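Local atomic coordinates of putative carboxylesterase (PDB entry 3BJR), a protein that probably hydrolyses carboxylic ester bonds, as a putative carboxylesterase of the alpha/beta-hydrolase type. Residues Leu50-Ile64 and Gly80-Thr92. Numbering follows the deposited sequence.
Sequences LPAIIIVPGGSYTHI and GYQAFYLEYTLLT
Tyr88 reaches from the end of strand 82-87 into the loop after strand 50-56, where its hydroxyl donates to Pro57 O (Tyr88 OH to Pro57 O 2.6 Å) from above the carbonyl plane. Ile64 CD1 sits over the centre of one face of the Tyr88 ring, 3.5 Å from its centroid, a CH-pi contact; Val56 CG1, which also touches the probable nucleophile elbow (a GxSxG pattern), packs obliquely at Tyr88 CE2 (3.6 Å), and the Tyr61 ring meets Tyr88 rim to rim, planes at 57°. A water donates to Tyr88 OH and His63 O and accepts from Tyr61 N, bridging the segments. Upstream of this cluster the strands run parallel, joined through helix 66-77 as a beta-alpha-beta crossover, with five backbone bonds from Gln82 N–Pro51 O to Leu86 N–Ile55 O. At the start of the strands, Pro51 CG lies over a face of the Tyr81 ring (3.9 Å from its centroid), whose hydroxyl bonds Arg283. Packing is looser toward solvent: the Thr62 and His63 side chains point away, although His63 CA meets Leu90 CD1 (3.6 Å) and Leu91 N bonds Tyr61 O (2.9 Å) almost straight. Donating to a carbonyl and accepting from water, the Tyr88 hydroxyl helps fix the two strand-end loops relative to each other.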
ATOM      1  N   LEU A  50     -19.922 -20.613  -5.469  1.00 34.44           N
ATOM      2  CA  LEU A  50     -19.104 -19.439  -5.752  1.00 33.57           C
ATOM      3  C   LEU A  50     -18.823 -18.568  -4.544  1.00 31.32           C
ATOM      4  O   LEU A  50     -19.611 -18.523  -3.628  1.00 29.79           O
ATOM      5  CB  LEU A  50     -19.811 -18.558  -6.802  1.00 32.99           C
ATOM      6  CG  LEU A  50     -20.072 -19.132  -8.202  1.00 33.84           C
ATOM      7  CD1 LEU A  50     -20.792 -18.092  -9.005  1.00 34.23           C
ATOM      8  CD2 LEU A  50     -18.760 -19.545  -8.871  1.00 31.69           C
ATOM      9  N   PRO A  51     -17.720 -17.821  -4.571  1.00 33.55           N
ATOM     10  CA  PRO A  51     -17.483 -16.853  -3.500  1.00 35.27           C
ATOM     11  C   PRO A  51     -18.529 -15.753  -3.609  1.00 33.07           C
ATOM     12  O   PRO A  51     -19.134 -15.576  -4.661  1.00 30.79           O
ATOM     13  CB  PRO A  51     -16.091 -16.308  -3.798  1.00 33.97           C
ATOM     14  CG  PRO A  51     -15.854 -16.597  -5.249  1.00 38.57           C
ATOM     15  CD  PRO A  51     -16.672 -17.795  -5.603  1.00 35.67           C
ATOM     16  N   ALA A  52     -18.774 -15.054  -2.527  1.00 33.21           N
ATOM     17  CA  ALA A  52     -19.796 -14.020  -2.508  1.00 31.65           C
ATOM     18  C   ALA A  52     -19.204 -12.742  -1.906  1.00 33.59           C
ATOM     19  O   ALA A  52     -18.428 -12.787  -0.948  1.00 33.81           O
ATOM     20  CB  ALA A  52     -21.014 -14.475  -1.728  1.00 30.04           C
ATOM     21  N   ILE A  53     -19.554 -11.601  -2.503  1.00 34.57           N
ATOM     22  CA  ILE A  53     -19.148 -10.284  -2.021  1.00 33.77           C
ATOM     23  C   ILE A  53     -20.389  -9.555  -1.509  1.00 32.53           C
ATOM     24  O   ILE A  53     -21.427  -9.616  -2.145  1.00 31.95           O
ATOM     25  CB  ILE A  53     -18.505  -9.409  -3.152  1.00 34.72           C
ATOM     26  CG1 ILE A  53     -17.167  -9.990  -3.577  1.00 36.19           C
ATOM     27  CG2 ILE A  53     -18.159  -7.999  -2.602  1.00 33.91           C
ATOM     28  CD1 ILE A  53     -16.021  -9.681  -2.535  1.00 44.84           C
ATOM     29  N   ILE A  54     -20.275  -8.863  -0.376  1.00 32.67           N
ATOM     30  CA  ILE A  54     -21.352  -7.977   0.121  1.00 31.94           C
ATOM     31  C   ILE A  54     -20.767  -6.561   0.133  1.00 32.82           C
ATOM     32  O   ILE A  54     -19.918  -6.250   0.956  1.00 33.65           O
ATOM     33  CB  ILE A  54     -21.862  -8.262   1.581  1.00 31.52           C
ATOM     34  CG1 ILE A  54     -22.267  -9.753   1.786  1.00 34.30           C
ATOM     35  CG2 ILE A  54     -23.009  -7.239   1.938  1.00 30.78           C
ATOM     36  CD1 ILE A  54     -22.352 -10.206   3.263  1.00 30.15           C
ATOM     37  N   ILE A  55     -21.207  -5.729  -0.796  1.00 29.69           N
ATOM     38  CA  ILE A  55     -20.759  -4.339  -0.916  1.00 29.34           C
ATOM     39  C   ILE A  55     -21.436  -3.510   0.167  1.00 30.36           C
ATOM     40  O   ILE A  55     -22.662  -3.551   0.287  1.00 30.01           O
ATOM     41  CB  ILE A  55     -21.118  -3.751  -2.314  1.00 29.20           C
ATOM     42  CG1 ILE A  55     -20.496  -4.576  -3.451  1.00 31.86           C
ATOM     43  CG2 ILE A  55     -20.772  -2.170  -2.461  1.00 25.60           C
ATOM     44  CD1 ILE A  55     -19.002  -4.494  -3.582  1.00 24.84           C
ATOM     45  N   VAL A  56     -20.646  -2.854   1.022  1.00 30.82           N
ATOM     46  CA  VAL A  56     -21.174  -1.941   2.056  1.00 30.42           C
ATOM     47  C   VAL A  56     -20.785  -0.538   1.535  1.00 30.61           C
ATOM     48  O   VAL A  56     -19.606  -0.120   1.606  1.00 30.59           O
ATOM     49  CB  VAL A  56     -20.642  -2.246   3.448  1.00 31.70           C
ATOM     50  CG1 VAL A  56     -21.334  -1.349   4.476  1.00 27.79           C
ATOM     51  CG2 VAL A  56     -20.847  -3.746   3.774  1.00 34.28           C
ATOM     52  N   PRO A  57     -21.745   0.164   0.917  1.00 29.33           N
ATOM     53  CA  PRO A  57     -21.398   1.410   0.261  1.00 32.05           C
ATOM     54  C   PRO A  57     -21.216   2.611   1.200  1.00 33.69           C
ATOM     55  O   PRO A  57     -21.277   2.465   2.449  1.00 37.51           O
ATOM     56  CB  PRO A  57     -22.573   1.615  -0.701  1.00 32.06           C
ATOM     57  CG  PRO A  57     -23.682   1.001  -0.031  1.00 31.97           C
ATOM     58  CD  PRO A  57     -23.182  -0.149   0.746  1.00 30.67           C
ATOM     59  N   GLY A  58     -20.935   3.765   0.584  1.00 32.80           N
ATOM     60  CA  GLY A  58     -20.767   5.004   1.273  1.00 29.44           C
ATOM     61  C   GLY A  58     -22.091   5.671   1.428  1.00 32.49           C
ATOM     62  O   GLY A  58     -23.145   5.016   1.387  1.00 33.04           O
ATOM     63  N   GLY A  59     -22.063   6.999   1.540  1.00 33.00           N
ATOM     64  CA  GLY A  59     -23.288   7.774   1.668  1.00 31.21           C
ATOM     65  C   GLY A  59     -23.403   8.650   2.895  1.00 31.62           C
ATOM     66  O   GLY A  59     -24.459   9.254   3.105  1.00 32.77           O
ATOM     67  N   SER A  60     -22.337   8.721   3.706  1.00 32.99           N
ATOM     68  CA  SER A  60     -22.281   9.594   4.908  1.00 34.47           C
ATOM     69  C   SER A  60     -23.367   9.327   5.929  1.00 33.09           C
ATOM     70  O   SER A  60     -23.610  10.167   6.785  1.00 35.28           O
ATOM     71  CB  SER A  60     -22.329  11.092   4.519  1.00 30.09           C
ATOM     72  OG  SER A  60     -21.263  11.346   3.659  1.00 37.78           O
ATOM     73  N   TYR A  61     -24.000   8.152   5.836  1.00 34.26           N
ATOM     74  CA  TYR A  61     -25.113   7.741   6.702  1.00 34.31           C
ATOM     75  C   TYR A  61     -26.349   8.575   6.462  1.00 31.60           C
ATOM     76  O   TYR A  61     -27.265   8.519   7.261  1.00 32.27           O
ATOM     77  CB  TYR A  61     -24.763   7.711   8.212  1.00 34.15           C
ATOM     78  CG  TYR A  61     -23.534   6.889   8.498  1.00 34.74           C
ATOM     79  CD1 TYR A  61     -23.569   5.500   8.429  1.00 33.94           C
ATOM     80  CD2 TYR A  61     -22.319   7.502   8.795  1.00 30.27           C
ATOM     81  CE1 TYR A  61     -22.387   4.737   8.635  1.00 38.58           C
ATOM     82  CE2 TYR A  61     -21.190   6.765   9.024  1.00 41.70           C
ATOM     83  CZ  TYR A  61     -21.227   5.386   8.949  1.00 37.71           C
ATOM     84  OH  TYR A  61     -20.068   4.696   9.167  1.00 37.86           O
ATOM     85  N   THR A  62     -26.402   9.310   5.345  1.00 32.43           N
ATOM     86  CA  THR A  62     -27.591  10.129   5.014  1.00 33.05           C
ATOM     87  C   THR A  62     -28.469   9.497   3.915  1.00 31.81           C
ATOM     88  O   THR A  62     -29.669   9.752   3.833  1.00 33.31           O
ATOM     89  CB  THR A  62     -27.181  11.567   4.580  1.00 33.51           C
ATOM     90  OG1 THR A  62     -26.348  11.491   3.413  1.00 31.19           O
ATOM     91  CG2 THR A  62     -26.428  12.291   5.693  1.00 31.19           C
ATOM     92  N   HIS A  63     -27.850   8.656   3.087  1.00 32.78           N
ATOM     93  CA  HIS A  63     -28.501   8.026   1.956  1.00 33.35           C
ATOM     94  C   HIS A  63     -27.605   6.866   1.547  1.00 33.29           C
ATOM     95  O   HIS A  63     -26.472   6.755   2.026  1.00 33.06           O
ATOM     96  CB  HIS A  63     -28.619   9.041   0.787  1.00 33.79           C
ATOM     97  CG  HIS A  63     -27.315   9.313   0.092  1.00 31.75           C
ATOM     98  ND1 HIS A  63     -27.082   8.965  -1.225  1.00 34.11           N
ATOM     99  CD2 HIS A  63     -26.162   9.860   0.540  1.00 25.70           C
ATOM    100  CE1 HIS A  63     -25.832   9.258  -1.544  1.00 31.55           C
ATOM    101  NE2 HIS A  63     -25.247   9.782  -0.484  1.00 32.17           N
ATOM    102  N   ILE A  64     -28.109   5.974   0.701  1.00 33.70           N
ATOM    103  CA  ILE A  64     -27.262   4.931   0.102  1.00 30.60           C
ATOM    104  C   ILE A  64     -27.188   5.291  -1.391  1.00 30.89           C
ATOM    105  O   ILE A  64     -28.232   5.466  -2.021  1.00 34.80           O
ATOM    106  CB  ILE A  64     -27.811   3.498   0.349  1.00 30.58           C
ATOM    107  CG1 ILE A  64     -27.731   3.098   1.847  1.00 30.95           C
ATOM    108  CG2 ILE A  64     -27.043   2.458  -0.468  1.00 28.99           C
ATOM    109  CD1 ILE A  64     -26.297   2.779   2.352  1.00 31.95           C
ATOM    110  N   GLY A  80     -16.684 -13.768 -11.316  1.00 37.18           N
ATOM    111  CA  GLY A  80     -17.043 -15.017 -10.635  1.00 37.83           C
ATOM    112  C   GLY A  80     -17.547 -14.982  -9.219  1.00 37.97           C
ATOM    113  O   GLY A  80     -17.374 -15.940  -8.499  1.00 39.96           O
ATOM    114  N   TYR A  81     -18.156 -13.878  -8.808  1.00 35.03           N
ATOM    115  CA  TYR A  81     -18.686 -13.750  -7.483  1.00 31.60           C
ATOM    116  C   TYR A  81     -20.172 -13.614  -7.538  1.00 32.34           C
ATOM    117  O   TYR A  81     -20.701 -13.104  -8.504  1.00 32.49           O
ATOM    118  CB  TYR A  81     -18.118 -12.500  -6.786  1.00 33.76           C
ATOM    119  CG  TYR A  81     -16.668 -12.649  -6.400  1.00 30.33           C
ATOM    120  CD1 TYR A  81     -15.665 -12.480  -7.338  1.00 31.12           C
ATOM    121  CD2 TYR A  81     -16.306 -12.986  -5.114  1.00 30.10           C
ATOM    122  CE1 TYR A  81     -14.332 -12.632  -6.987  1.00 29.29           C
ATOM    123  CE2 TYR A  81     -14.981 -13.147  -4.769  1.00 30.36           C
ATOM    124  CZ  TYR A  81     -14.002 -12.984  -5.730  1.00 33.28           C
ATOM    125  OH  TYR A  81     -12.660 -13.126  -5.426  1.00 35.43           O
ATOM    126  N   GLN A  82     -20.849 -14.136  -6.526  1.00 34.40           N
ATOM    127  CA  GLN A  82     -22.250 -13.793  -6.320  1.00 33.03           C
ATOM    128  C   GLN A  82     -22.068 -12.441  -5.629  1.00 35.17           C
ATOM    129  O   GLN A  82     -21.254 -12.317  -4.723  1.00 36.38           O
ATOM    130  CB  GLN A  82     -22.970 -14.800  -5.428  1.00 34.71           C
ATOM    131  CG  GLN A  82     -23.047 -16.277  -5.941  1.00 25.81           C
ATOM    132  CD  GLN A  82     -23.859 -16.490  -7.195  1.00 30.38           C
ATOM    133  OE1 GLN A  82     -23.695 -15.780  -8.158  1.00 30.37           O
ATOM    134  NE2 GLN A  82     -24.728 -17.498  -7.195  1.00 25.31           N
ATOM    135  N   ALA A  83     -22.764 -11.399  -6.055  1.00 34.04           N
ATOM    136  CA  ALA A  83     -22.505 -10.065  -5.478  1.00 28.93           C
ATOM    137  C   ALA A  83     -23.739  -9.445  -4.874  1.00 30.18           C
ATOM    138  O   ALA A  83     -24.794  -9.469  -5.494  1.00 29.33           O
ATOM    139  CB  ALA A  83     -21.929  -9.170  -6.534  1.00 30.73           C
ATOM    140  N   PHE A  84     -23.616  -8.914  -3.658  1.00 30.79           N
ATOM    141  CA  PHE A  84     -24.736  -8.264  -2.989  1.00 30.61           C
ATOM    142  C   PHE A  84     -24.373  -6.840  -2.594  1.00 33.45           C
ATOM    143  O   PHE A  84     -23.187  -6.475  -2.517  1.00 28.64           O
ATOM    144  CB  PHE A  84     -25.073  -8.991  -1.687  1.00 32.96           C
ATOM    145  CG  PHE A  84     -25.549 -10.402  -1.860  1.00 35.01           C
ATOM    146  CD1 PHE A  84     -24.670 -11.417  -2.177  1.00 39.82           C
ATOM    147  CD2 PHE A  84     -26.900 -10.714  -1.682  1.00 34.04           C
ATOM    148  CE1 PHE A  84     -25.136 -12.710  -2.340  1.00 35.06           C
ATOM    149  CE2 PHE A  84     -27.359 -11.993  -1.838  1.00 34.82           C
ATOM    150  CZ  PHE A  84     -26.481 -12.994  -2.170  1.00 34.55           C
ATOM    151  N   TYR A  85     -25.385  -6.004  -2.376  1.00 31.62           N
ATOM    152  CA  TYR A  85     -25.133  -4.709  -1.750  1.00 34.43           C
ATOM    153  C   TYR A  85     -26.096  -4.502  -0.612  1.00 32.85           C
ATOM    154  O   TYR A  85     -27.222  -4.958  -0.661  1.00 29.12           O
ATOM    155  CB  TYR A  85     -25.085  -3.526  -2.725  1.00 31.77           C
ATOM    156  CG  TYR A  85     -26.325  -3.104  -3.429  1.00 32.69           C
ATOM    157  CD1 TYR A  85     -27.277  -2.342  -2.793  1.00 30.90           C
ATOM    158  CD2 TYR A  85     -26.494  -3.349  -4.770  1.00 29.17           C
ATOM    159  CE1 TYR A  85     -28.369  -1.871  -3.443  1.00 34.51           C
ATOM    160  CE2 TYR A  85     -27.619  -2.859  -5.443  1.00 31.82           C
ATOM    161  CZ  TYR A  85     -28.546  -2.126  -4.774  1.00 30.10           C
ATOM    162  OH  TYR A  85     -29.687  -1.659  -5.432  1.00 31.63           O
ATOM    163  N   LEU A  86     -25.583  -3.874   0.452  1.00 34.42           N
ATOM    164  CA  LEU A  86     -26.355  -3.611   1.660  1.00 31.69           C
ATOM    165  C   LEU A  86     -26.777  -2.163   1.777  1.00 31.61           C
ATOM    166  O   LEU A  86     -25.934  -1.298   1.855  1.00 32.05           O
ATOM    167  CB  LEU A  86     -25.507  -3.991   2.911  1.00 34.76           C
ATOM    168  CG  LEU A  86     -26.152  -3.797   4.293  1.00 34.45           C
ATOM    169  CD1 LEU A  86     -27.398  -4.674   4.482  1.00 23.59           C
ATOM    170  CD2 LEU A  86     -25.105  -4.019   5.344  1.00 31.37           C
ATOM    171  N   GLU A  87     -28.084  -1.915   1.793  1.00 31.97           N
ATOM    172  CA  GLU A  87     -28.635  -0.630   2.139  1.00 33.47           C
ATOM    173  C   GLU A  87     -28.850  -0.690   3.670  1.00 32.54           C
ATOM    174  O   GLU A  87     -29.811  -1.245   4.152  1.00 32.70           O
ATOM    175  CB  GLU A  87     -29.941  -0.355   1.404  1.00 33.43           C
ATOM    176  CG  GLU A  87     -29.780  -0.255  -0.086  1.00 36.64           C
ATOM    177  CD  GLU A  87     -31.091   0.053  -0.777  1.00 37.64           C
ATOM    178  OE1 GLU A  87     -31.568   1.181  -0.589  1.00 39.32           O
ATOM    179  OE2 GLU A  87     -31.632  -0.810  -1.501  1.00 35.83           O
ATOM    180  N   TYR A  88     -27.877  -0.186   4.408  1.00 33.29           N
ATOM    181  CA  TYR A  88     -27.901  -0.184   5.865  1.00 34.28           C
ATOM    182  C   TYR A  88     -28.678   0.975   6.485  1.00 34.62           C
ATOM    183  O   TYR A  88     -29.104   1.897   5.797  1.00 36.51           O
ATOM    184  CB  TYR A  88     -26.470  -0.213   6.408  1.00 32.54           C
ATOM    185  CG  TYR A  88     -25.496   0.818   5.814  1.00 36.97           C
ATOM    186  CD1 TYR A  88     -25.458   2.141   6.264  1.00 31.21           C
ATOM    187  CD2 TYR A  88     -24.594   0.456   4.832  1.00 32.01           C
ATOM    188  CE1 TYR A  88     -24.562   3.053   5.726  1.00 31.58           C
ATOM    189  CE2 TYR A  88     -23.703   1.378   4.284  1.00 34.97           C
ATOM    190  CZ  TYR A  88     -23.703   2.679   4.723  1.00 32.08           C
ATOM    191  OH  TYR A  88     -22.820   3.580   4.202  1.00 30.74           O
ATOM    192  N   THR A  89     -28.887   0.881   7.798  1.00 35.22           N
ATOM    193  CA  THR A  89     -29.602   1.906   8.571  1.00 33.36           C
ATOM    194  C   THR A  89     -28.927   3.258   8.444  1.00 32.45           C
ATOM    195  O   THR A  89     -27.698   3.369   8.546  1.00 32.43           O
ATOM    196  CB  THR A  89     -29.684   1.525  10.066  1.00 32.06           C
ATOM    197  OG1 THR A  89     -30.235   0.221  10.145  1.00 27.08           O
ATOM    198  CG2 THR A  89     -30.558   2.502  10.868  1.00 23.64           C
ATOM    199  N   LEU A  90     -29.752   4.281   8.219  1.00 32.36           N
ATOM    200  CA  LEU A  90     -29.277   5.638   8.035  1.00 33.59           C
ATOM    201  C   LEU A  90     -29.685   6.502   9.223  1.00 35.36           C
ATOM    202  O   LEU A  90     -30.455   6.079  10.075  1.00 33.30           O
ATOM    203  CB  LEU A  90     -29.847   6.210   6.709  1.00 35.82           C
ATOM    204  CG  LEU A  90     -29.589   5.415   5.417  1.00 29.97           C
ATOM    205  CD1 LEU A  90     -30.421   5.962   4.250  1.00 33.40           C
ATOM    206  CD2 LEU A  90     -28.166   5.393   5.111  1.00 25.24           C
ATOM    207  N   LEU A  91     -29.154   7.717   9.277  1.00 38.90           N
ATOM    208  CA  LEU A  91     -29.485   8.681  10.347  1.00 39.75           C
ATOM    209  C   LEU A  91     -30.953   9.010  10.372  1.00 40.73           C
ATOM    210  O   LEU A  91     -31.520   9.236  11.438  1.00 44.10           O
ATOM    211  CB  LEU A  91     -28.661   9.953  10.197  1.00 40.04           C
ATOM    212  CG  LEU A  91     -27.196   9.766  10.599  1.00 47.43           C
ATOM    213  CD1 LEU A  91     -26.225  10.719   9.849  1.00 47.49           C
ATOM    214  CD2 LEU A  91     -27.096   9.889  12.122  1.00 51.31           C
ATOM    215  N   THR A  92     -31.581   9.020   9.204  1.00 42.19           N
ATOM    216  CA  THR A  92     -33.030   9.250   9.111  1.00 43.17           C
ATOM    217  C   THR A  92     -33.868   8.089   9.649  1.00 43.00           C
ATOM    218  O   THR A  92     -35.009   8.296  10.040  1.00 41.82           O
ATOM    219  CB  THR A  92     -33.463   9.569   7.664  1.00 44.18           C
ATOM    220  OG1 THR A  92     -32.718   8.744   6.757  1.00 49.01           O
ATOM    221  CG2 THR A  92     -33.209  11.064   7.340  1.00 45.99           C
TER
HETATM  222  O   HOH W   1     -24.518   5.935   4.023  1.00 27.42           O